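KLLA0B12012p (Kluyveromyces lactis, PDB 6Y3P) is the C-terminal ATP-grasp domain of Pby1, a direct partner of the mRNA decapping enzyme Dcp2, and probably binds ATP and metal ions. Local coordinates at residues A71-Y76 and S325-G330; N203-S208 and F333-D338; G225-F230 and L317-L322. One frame throughout, in Å; residues are numbered along the deposited sequence.

Contact 1: A71-Y76 and S325-G330; sequences ANSYIY and SLETFG
The Tyr74 ring carries Ser325 CB over one face, close to its centre, a CH-pi contact of 3.7 Å from CB to the ring centroid and 14° off the normal. At its edge lies Glu327: OE1 sits in the ring plane, and CB touches Tyr74 CD1 at 3.5 Å. The Glu327 carboxylate is only 18° from coplanar with the ring. Its chain runs extended from CG, trans to the backbone N (chi1 -168°), and carries Glu327 OE1 to Tyr74 N, whose N-H meets it at 3.0 Å on the anti side but out of the carboxylate plane. OE2 has a second partner, a salt bridge with Arg77, so backbone and arginine together fix the buried carboxylate. From the serine over the ring, Ser325 OG donates to Ser73 O at 3.0 Å, which ties the loop just before the tyrosine to Ser325. Leu326 N adds a bond to Ala71 O (3.3 Å), and a water links Asn72 O with Thr328 N. Ala71 and Ser325 form a single beta bridge, joining the end of edge strand 69-71 of the parallel sheet to the residue just before strand 326-335 of the antiparallel sheet. Leu63 of helix 60-65 packs on Ser325, and Cys223 of strand 215-224 on Tyr74.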
loop_
_atom_site.group_PDB
_atom_site.type_symbol
_atom_site.label_atom_id
_atom_site.label_comp_id
_atom_site.label_asym_id
_atom_site.label_seq_id
_atom_site.Cartn_x
_atom_site.Cartn_y
_atom_site.Cartn_z
ATOM N N ALA A 71 19.528 -6.500 3.093
ATOM C CA ALA A 71 18.640 -5.814 4.019
ATOM C C ALA A 71 17.156 -6.004 3.622
ATOM O O ALA A 71 16.850 -6.356 2.483
ATOM C CB ALA A 71 19.009 -4.332 4.083
ATOM N N ASN A 72 16.248 -5.749 4.569
ATOM C CA ASN A 72 14.804 -5.849 4.360
ATOM C C ASN A 72 14.212 -4.510 3.854
ATOM O O ASN A 72 13.149 -4.081 4.289
ATOM C CB ASN A 72 14.096 -6.358 5.626
ATOM C CG ASN A 72 14.130 -5.401 6.788
ATOM O OD1 ASN A 72 15.189 -4.982 7.239
ATOM N ND2 ASN A 72 12.968 -5.071 7.331
ATOM N N SER A 73 14.901 -3.864 2.910
ATOM C CA SER A 73 14.426 -2.634 2.281
ATOM C C SER A 73 15.127 -2.394 0.966
ATOM O O SER A 73 16.302 -2.773 0.807
ATOM C CB SER A 73 14.657 -1.412 3.172
ATOM O OG SER A 73 13.934 -0.297 2.675
ATOM N N TYR A 74 14.416 -1.688 0.052
ATOM C CA TYR A 74 14.972 -1.223 -1.213
ATOM C C TYR A 74 15.389 0.225 -1.008
ATOM O O TYR A 74 15.022 0.830 0.004
ATOM C CB TYR A 74 13.980 -1.371 -2.377
ATOM C CG TYR A 74 13.806 -2.796 -2.841
ATOM C CD1 TYR A 74 12.871 -3.633 -2.244
ATOM C CD2 TYR A 74 14.532 -3.293 -3.920
ATOM C CE1 TYR A 74 12.705 -4.948 -2.665
ATOM C CE2 TYR A 74 14.365 -4.604 -4.363
ATOM C CZ TYR A 74 13.438 -5.425 -3.739
ATOM O OH TYR A 74 13.255 -6.714 -4.172
ATOM N N ILE A 75 16.197 0.768 -1.933
ATOM C CA ILE A 75 16.708 2.130 -1.835
ATOM C C ILE A 75 15.761 3.137 -2.499
ATOM O O ILE A 75 15.379 4.117 -1.859
ATOM C CB ILE A 75 18.160 2.196 -2.359
ATOM C CG1 ILE A 75 19.107 1.492 -1.363
ATOM C CG2 ILE A 75 18.612 3.648 -2.580
ATOM C CD1 ILE A 75 20.541 1.315 -1.817
ATOM N N TYR A 76 15.388 2.893 -3.772
ATOM C CA TYR A 76 14.534 3.781 -4.560
ATOM C C TYR A 76 13.124 3.234 -4.638
ATOM O O TYR A 76 12.836 2.384 -5.476
ATOM C CB TYR A 76 15.119 4.004 -5.978
ATOM C CG TYR A 76 16.481 4.663 -5.995
ATOM C CD1 TYR A 76 16.625 6.021 -5.720
ATOM C CD2 TYR A 76 17.630 3.925 -6.248
ATOM C CE1 TYR A 76 17.876 6.626 -5.693
ATOM C CE2 TYR A 76 18.884 4.523 -6.253
ATOM C CZ TYR A 76 19.003 5.879 -5.983
ATOM O OH TYR A 76 20.237 6.484 -5.996
ATOM N N SER A 325 18.281 -6.901 -1.917
ATOM C CA SER A 325 17.193 -6.362 -1.108
ATOM C C SER A 325 15.978 -7.247 -1.203
ATOM O O SER A 325 15.815 -7.969 -2.178
ATOM C CB SER A 325 16.797 -4.971 -1.591
ATOM O OG SER A 325 17.862 -4.053 -1.474
ATOM N N LEU A 326 15.138 -7.181 -0.181
ATOM C CA LEU A 326 13.788 -7.719 -0.138
ATOM C C LEU A 326 12.976 -6.707 0.645
ATOM O O LEU A 326 13.555 -5.942 1.406
ATOM C CB LEU A 326 13.612 -9.170 0.400
ATOM C CG LEU A 326 13.927 -9.500 1.868
ATOM C CD1 LEU A 326 12.846 -8.966 2.831
ATOM C CD2 LEU A 326 13.990 -10.979 2.027
ATOM N N GLU A 327 11.679 -6.658 0.441
ATOM C CA GLU A 327 10.863 -5.729 1.201
ATOM C C GLU A 327 9.427 -6.174 1.210
ATOM O O GLU A 327 8.905 -6.528 0.161
ATOM C CB GLU A 327 10.987 -4.270 0.694
ATOM C CG GLU A 327 10.373 -3.275 1.676
ATOM C CD GLU A 327 10.630 -1.795 1.481
ATOM O OE1 GLU A 327 11.525 -1.448 0.679
ATOM O OE2 GLU A 327 9.934 -0.980 2.133
ATOM N N THR A 328 8.768 -6.107 2.380
ATOM C CA THR A 328 7.349 -6.406 2.399
ATOM C C THR A 328 6.627 -5.077 2.638
ATOM O O THR A 328 6.954 -4.315 3.550
ATOM C CB THR A 328 6.926 -7.617 3.243
ATOM O OG1 THR A 328 5.867 -7.275 4.129
ATOM C CG2 THR A 328 8.053 -8.298 3.948
ATOM N N PHE A 329 5.706 -4.774 1.737
ATOM C CA PHE A 329 4.928 -3.552 1.750
ATOM C C PHE A 329 3.485 -3.892 2.118
ATOM O O PHE A 329 3.031 -5.016 1.883
ATOM C CB PHE A 329 4.918 -2.911 0.348
ATOM C CG PHE A 329 6.263 -2.615 -0.270
ATOM C CD1 PHE A 329 6.906 -3.562 -1.062
ATOM C CD2 PHE A 329 6.847 -1.359 -0.134
ATOM C CE1 PHE A 329 8.133 -3.269 -1.679
ATOM C CE2 PHE A 329 8.072 -1.063 -0.756
ATOM C CZ PHE A 329 8.708 -2.023 -1.514
ATOM N N GLY A 330 2.783 -2.885 2.644
ATOM C CA GLY A 330 1.369 -2.941 2.971
ATOM C C GLY A 330 0.547 -2.255 1.896
ATOM O O GLY A 330 0.559 -1.025 1.800
HETATM O O HOH W 1 10.702 -5.140 4.791
#

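Contact 2: N203-S208 and F333-D338; sequences NPLLLS and FLVDSD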
loop_
_atom_site.group_PDB
_atom_site.type_symbol
_atom_site.label_atom_id
_atom_site.label_comp_id
_atom_site.label_asym_id
_atom_site.label_seq_id
_atom_site.Cartn_x
_atom_site.Cartn_y
_atom_site.Cartn_z
ATOM N N ASN A 203 -19.714 4.017 -3.351
ATOM C CA ASN A 203 -20.168 2.648 -3.518
ATOM C C ASN A 203 -19.434 1.621 -2.568
ATOM O O ASN A 203 -19.098 0.566 -3.077
ATOM C CB ASN A 203 -19.694 2.355 -4.983
ATOM C CG ASN A 203 -20.516 1.409 -5.781
ATOM O OD1 ASN A 203 -21.731 1.283 -5.608
ATOM N ND2 ASN A 203 -19.875 0.796 -6.748
ATOM N N PRO A 204 -19.082 1.817 -1.280
ATOM C CA PRO A 204 -18.331 0.751 -0.586
ATOM C C PRO A 204 -19.122 -0.535 -0.347
ATOM O O PRO A 204 -20.317 -0.458 -0.170
ATOM C CB PRO A 204 -17.910 1.424 0.736
ATOM C CG PRO A 204 -18.985 2.352 1.008
ATOM C CD PRO A 204 -19.340 2.935 -0.354
ATOM N N LEU A 205 -18.464 -1.695 -0.373
ATOM C CA LEU A 205 -19.085 -2.992 -0.104
ATOM C C LEU A 205 -19.444 -3.019 1.384
ATOM O O LEU A 205 -18.583 -2.802 2.250
ATOM C CB LEU A 205 -18.116 -4.147 -0.450
ATOM C CG LEU A 205 -18.565 -5.579 -0.146
ATOM C CD1 LEU A 205 -19.887 -5.923 -0.828
ATOM C CD2 LEU A 205 -17.471 -6.576 -0.534
ATOM N N LEU A 206 -20.740 -3.195 1.647
ATOM C CA LEU A 206 -21.341 -3.214 2.986
ATOM C C LEU A 206 -21.876 -4.592 3.271
ATOM O O LEU A 206 -22.723 -5.082 2.526
ATOM C CB LEU A 206 -22.434 -2.134 3.124
ATOM C CG LEU A 206 -21.917 -0.714 2.832
ATOM C CD1 LEU A 206 -23.076 0.285 2.728
ATOM C CD2 LEU A 206 -20.818 -0.293 3.833
ATOM N N LEU A 207 -21.324 -5.221 4.308
ATOM C CA LEU A 207 -21.604 -6.592 4.716
ATOM C C LEU A 207 -22.474 -6.606 5.913
ATOM O O LEU A 207 -22.297 -5.761 6.787
ATOM C CB LEU A 207 -20.282 -7.364 5.016
ATOM C CG LEU A 207 -19.270 -7.458 3.833
ATOM C CD1 LEU A 207 -17.963 -8.124 4.266
ATOM C CD2 LEU A 207 -19.893 -8.171 2.620
ATOM N N SER A 208 -23.412 -7.569 5.959
ATOM C CA SER A 208 -24.387 -7.768 7.038
ATOM C C SER A 208 -23.645 -7.960 8.370
ATOM O O SER A 208 -23.813 -7.166 9.287
ATOM C CB SER A 208 -25.260 -8.985 6.726
ATOM O OG SER A 208 -25.897 -9.557 7.859
ATOM N N PHE A 333 -6.175 -1.474 -0.391
ATOM C CA PHE A 333 -7.234 -1.520 -1.382
ATOM C C PHE A 333 -8.612 -1.253 -0.764
ATOM O O PHE A 333 -8.918 -1.743 0.314
ATOM C CB PHE A 333 -7.294 -2.920 -2.020
ATOM C CG PHE A 333 -6.132 -3.303 -2.888
ATOM C CD1 PHE A 333 -6.119 -2.987 -4.238
ATOM C CD2 PHE A 333 -5.082 -4.056 -2.378
ATOM C CE1 PHE A 333 -5.041 -3.374 -5.051
ATOM C CE2 PHE A 333 -3.995 -4.410 -3.186
ATOM C CZ PHE A 333 -3.983 -4.062 -4.511
ATOM N N LEU A 334 -9.459 -0.551 -1.502
ATOM C CA LEU A 334 -10.867 -0.312 -1.186
ATOM C C LEU A 334 -11.675 -1.297 -2.066
ATOM O O LEU A 334 -11.231 -1.681 -3.150
ATOM C CB LEU A 334 -11.237 1.131 -1.545
ATOM C CG LEU A 334 -11.125 2.197 -0.433
ATOM C CD1 LEU A 334 -9.733 2.304 0.131
ATOM C CD2 LEU A 334 -11.536 3.565 -0.946
ATOM N N VAL A 335 -12.800 -1.770 -1.552
ATOM C CA VAL A 335 -13.689 -2.684 -2.244
ATOM C C VAL A 335 -15.026 -1.983 -2.388
ATOM O O VAL A 335 -15.560 -1.475 -1.390
ATOM C CB VAL A 335 -13.869 -4.054 -1.525
ATOM C CG1 VAL A 335 -14.525 -5.073 -2.463
ATOM C CG2 VAL A 335 -12.539 -4.590 -0.986
ATOM N N ASP A 336 -15.579 -1.994 -3.614
ATOM C CA ASP A 336 -16.894 -1.414 -3.895
ATOM C C ASP A 336 -17.991 -2.475 -3.817
ATOM O O ASP A 336 -17.690 -3.667 -3.721
ATOM C CB ASP A 336 -16.935 -0.588 -5.219
ATOM C CG ASP A 336 -16.891 -1.299 -6.567
ATOM O OD1 ASP A 336 -17.252 -2.506 -6.628
ATOM O OD2 ASP A 336 -16.594 -0.616 -7.591
ATOM N N SER A 337 -19.265 -2.047 -3.896
ATOM C CA SER A 337 -20.418 -2.944 -3.794
ATOM C C SER A 337 -20.543 -3.946 -4.966
ATOM O O SER A 337 -21.368 -4.857 -4.886
ATOM C CB SER A 337 -21.699 -2.152 -3.585
ATOM O OG SER A 337 -21.866 -1.275 -4.682
ATOM N N ASP A 338 -19.673 -3.827 -6.002
ATOM C CA ASP A 338 -19.625 -4.744 -7.156
ATOM C C ASP A 338 -18.414 -5.638 -7.085
ATOM O O ASP A 338 -18.069 -6.252 -8.088
ATOM C CB ASP A 338 -19.664 -3.991 -8.499
ATOM C CG ASP A 338 -20.876 -3.102 -8.641
ATOM O OD1 ASP A 338 -21.997 -3.576 -8.340
ATOM O OD2 ASP A 338 -20.704 -1.919 -9.018
#
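Asn203 O is gripped twice: Ser337 N gives it a hydrogen at 2.7 Å, bent to 137° at the hydrogen, and Asp336 CA adds a CA-H...O contact at 3.1 Å. The side chain of the same asparagine holds the serine a second time, for Ser337 OG donates to Asn203 OD1 at 2.7 Å, arriving from above the amide plane, 64° out of it. The serine hydroxyl reaches the amide because chi1 of 59° sets OG between the backbone N and the carbonyl carbon. Here strand 326-335 runs out into the connection of a beta-hairpin with strand 341-347, in the antiparallel sheet of the ATP-grasp domain. Asp336 OD1 accepts from Asp338 N at 2.8 Å in an Asx turn, and Gln340 N is its second donor. The loop 203-208 lies beside this strand end, with a single beta bridge between Pro204 and Asp336. A nearly straight bond runs from Leu205 N to Val335 O (3.1 Å). Beyond it the Leu205 and Val335 side chains lie alongside each other, pointing the same way, with CD2 of the leucine 3.8 Å from CG1 of the valine. Phe215 and Ile217 of strand 215-224 and Ile296 of helix 290-313 also touch Val335, while Tyr339 packs on Leu205.

Contact 3: G225-F230 and L317-L322; sequences GDLQVF and LNFRPL
Leu227 meets Phe319 and Pro321 where the hairpin of strands 215-224 and 228-239 passes the loop that leads from helix 290-313 into strand 326-335. The hairpin belongs to the antiparallel sheet of this ATP-grasp domain of the tubulin-tyrosine ligase family. The apolar part rests on one methyl group: Leu227 CD1 is 3.9 Å from Phe319 CE2, approaching the ring in its plane at the edge, and 3.9 Å from Pro321 CB. The leucine and proline side chains cross at about a right angle. With Leu227 CG trans to the backbone N (chi1 173°), CD1 arrives at both the Phe319 edge and the proline. Phe319 is held from elsewhere too, edge-to-face by Phe308 of helix 290-313 and at an inclined angle by Tyr74.

The backbone takes an unusual course here. Gly225 has a positive phi of 57°, and a cis peptide bond joins Asp226 to Leu227, turning the chain sharply between the two strands. Gly225 CA comes within 3.3 Å of Leu322 O in a CA-H...O contact, while Gly225 N and O look to contact 1, bonding Ser325 and the Tyr74 hydroxyl.

Polar atoms of the two segments meet without bonding. The Asp226 side chain crosses Pro321 obliquely, its carboxylate carbon CG 3.9 Å from the proline CB. Asp226 OD2 lies 3.2 Å from Pro321 O, two acceptors with no bond between them.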
loop_
_atom_site.group_PDB
_atom_site.type_symbol
_atom_site.label_atom_id
_atom_site.label_comp_id
_atom_site.label_asym_id
_atom_site.label_seq_id
_atom_site.Cartn_x
_atom_site.Cartn_y
_atom_site.Cartn_z
ATOM N N GLY A 225 14.690 -9.392 -4.362
ATOM C CA GLY A 225 15.783 -9.196 -5.315
ATOM C C GLY A 225 15.424 -8.368 -6.532
ATOM O O GLY A 225 14.644 -7.418 -6.420
ATOM N N ASP A 226 15.982 -8.752 -7.722
ATOM C CA ASP A 226 15.723 -8.082 -8.995
ATOM C C ASP A 226 15.216 -9.050 -10.097
ATOM O O ASP A 226 15.994 -9.474 -10.946
ATOM C CB ASP A 226 16.947 -7.266 -9.458
ATOM C CG ASP A 226 16.745 -6.353 -10.666
ATOM O OD1 ASP A 226 15.778 -6.583 -11.447
ATOM O OD2 ASP A 226 17.605 -5.465 -10.886
ATOM N N LEU A 227 13.904 -9.325 -10.172
ATOM C CA LEU A 227 12.849 -8.936 -9.250
ATOM C C LEU A 227 11.811 -10.025 -9.241
ATOM O O LEU A 227 11.373 -10.472 -10.304
ATOM C CB LEU A 227 12.181 -7.608 -9.685
ATOM C CG LEU A 227 10.923 -7.148 -8.892
ATOM C CD1 LEU A 227 11.304 -6.459 -7.575
ATOM C CD2 LEU A 227 10.080 -6.205 -9.721
ATOM N N GLN A 228 11.365 -10.402 -8.042
ATOM C CA GLN A 228 10.249 -11.312 -7.847
ATOM C C GLN A 228 9.261 -10.617 -6.956
ATOM O O GLN A 228 9.655 -9.968 -5.981
ATOM C CB GLN A 228 10.695 -12.613 -7.220
ATOM C CG GLN A 228 11.224 -13.608 -8.242
ATOM C CD GLN A 228 11.825 -14.774 -7.526
ATOM O OE1 GLN A 228 12.833 -14.632 -6.827
ATOM N NE2 GLN A 228 11.162 -15.924 -7.594
ATOM N N VAL A 229 7.976 -10.695 -7.316
ATOM C CA VAL A 229 6.901 -10.063 -6.555
ATOM C C VAL A 229 5.977 -11.144 -6.034
ATOM O O VAL A 229 5.499 -11.973 -6.804
ATOM C CB VAL A 229 6.141 -8.943 -7.302
ATOM C CG1 VAL A 229 5.193 -8.217 -6.340
ATOM C CG2 VAL A 229 7.101 -7.949 -7.966
ATOM N N PHE A 230 5.778 -11.157 -4.712
ATOM C CA PHE A 230 4.993 -12.161 -4.037
ATOM C C PHE A 230 3.869 -11.522 -3.267
ATOM O O PHE A 230 4.094 -10.636 -2.437
ATOM C CB PHE A 230 5.872 -12.964 -3.080
ATOM C CG PHE A 230 6.984 -13.737 -3.737
ATOM C CD1 PHE A 230 6.767 -15.020 -4.222
ATOM C CD2 PHE A 230 8.257 -13.192 -3.852
ATOM C CE1 PHE A 230 7.797 -15.740 -4.816
ATOM C CE2 PHE A 230 9.287 -13.917 -4.437
ATOM C CZ PHE A 230 9.047 -15.183 -4.923
ATOM N N LEU A 317 10.690 9.084 -12.651
ATOM C CA LEU A 317 11.131 8.544 -11.360
ATOM C C LEU A 317 10.683 7.085 -11.302
ATOM O O LEU A 317 9.490 6.808 -11.468
ATOM C CB LEU A 317 10.462 9.335 -10.216
ATOM C CG LEU A 317 11.183 9.427 -8.870
ATOM C CD1 LEU A 317 10.500 10.420 -7.979
ATOM C CD2 LEU A 317 11.224 8.095 -8.137
ATOM N N ASN A 318 11.628 6.155 -11.112
ATOM C CA ASN A 318 11.286 4.736 -11.084
ATOM C C ASN A 318 11.803 3.973 -9.863
ATOM O O ASN A 318 12.668 4.448 -9.127
ATOM C CB ASN A 318 11.698 4.020 -12.389
ATOM C CG ASN A 318 13.101 4.206 -12.900
ATOM O OD1 ASN A 318 14.021 4.638 -12.189
ATOM N ND2 ASN A 318 13.290 3.840 -14.163
ATOM N N PHE A 319 11.208 2.786 -9.642
ATOM C CA PHE A 319 11.559 1.836 -8.599
ATOM C C PHE A 319 12.770 1.095 -9.125
ATOM O O PHE A 319 12.716 0.571 -10.237
ATOM C CB PHE A 319 10.386 0.877 -8.355
ATOM C CG PHE A 319 10.659 -0.260 -7.404
ATOM C CD1 PHE A 319 10.733 -0.040 -6.034
ATOM C CD2 PHE A 319 10.814 -1.556 -7.873
ATOM C CE1 PHE A 319 10.994 -1.092 -5.154
ATOM C CE2 PHE A 319 11.048 -2.612 -6.991
ATOM C CZ PHE A 319 11.145 -2.372 -5.640
ATOM N N ARG A 320 13.892 1.125 -8.373
ATOM C CA ARG A 320 15.135 0.469 -8.785
ATOM C C ARG A 320 15.366 -0.752 -7.922
ATOM O O ARG A 320 15.845 -0.630 -6.786
ATOM C CB ARG A 320 16.346 1.422 -8.761
ATOM C CG ARG A 320 16.185 2.626 -9.684
ATOM C CD ARG A 320 17.471 3.399 -9.897
ATOM N NE ARG A 320 17.217 4.651 -10.611
ATOM C CZ ARG A 320 17.204 4.777 -11.936
ATOM N NH1 ARG A 320 17.445 3.725 -12.713
ATOM N NH2 ARG A 320 16.950 5.951 -12.495
ATOM N N PRO A 321 14.976 -1.945 -8.426
ATOM C CA PRO A 321 15.200 -3.165 -7.646
ATOM C C PRO A 321 16.684 -3.521 -7.524
ATOM O O PRO A 321 17.448 -3.410 -8.478
ATOM C CB PRO A 321 14.392 -4.233 -8.399
ATOM C CG PRO A 321 13.599 -3.485 -9.446
ATOM C CD PRO A 321 14.385 -2.266 -9.740
ATOM N N LEU A 322 17.080 -3.888 -6.307
ATOM C CA LEU A 322 18.409 -4.332 -5.935
ATOM C C LEU A 322 18.347 -5.825 -5.696
ATOM O O LEU A 322 17.428 -6.309 -5.028
ATOM C CB LEU A 322 18.855 -3.635 -4.626
ATOM C CG LEU A 322 19.547 -2.274 -4.708
ATOM C CD1 LEU A 322 20.578 -2.232 -5.820
ATOM C CD2 LEU A 322 18.537 -1.137 -4.820
#

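How the contacts relate
From the N terminus, the chain leaves edge strand 69-71 of the parallel sheet and enters 71-76, which contact 1 closes against 325-330 across 248 intervening residues. Next comes 203-208, after strand 194-200 of the five-stranded antiparallel sheet; contact 2 links the loop leaving that sheet to the end of strand 326-335. Its partner 333-338 follows 325-330 after a gap of two residues, so contacts 1 and 2 cross. Contact 3, from hairpin residues 225-230 to 317-322, nests inside both loops. Contacts 1 and 2 lie about 30 Å apart between centres, on opposite sides of the chain's centre. Contact 3 touches contact 1, centres about 9 Å apart, through Tyr74, Tyr76 and Ser325. All three reach the six-stranded sheet.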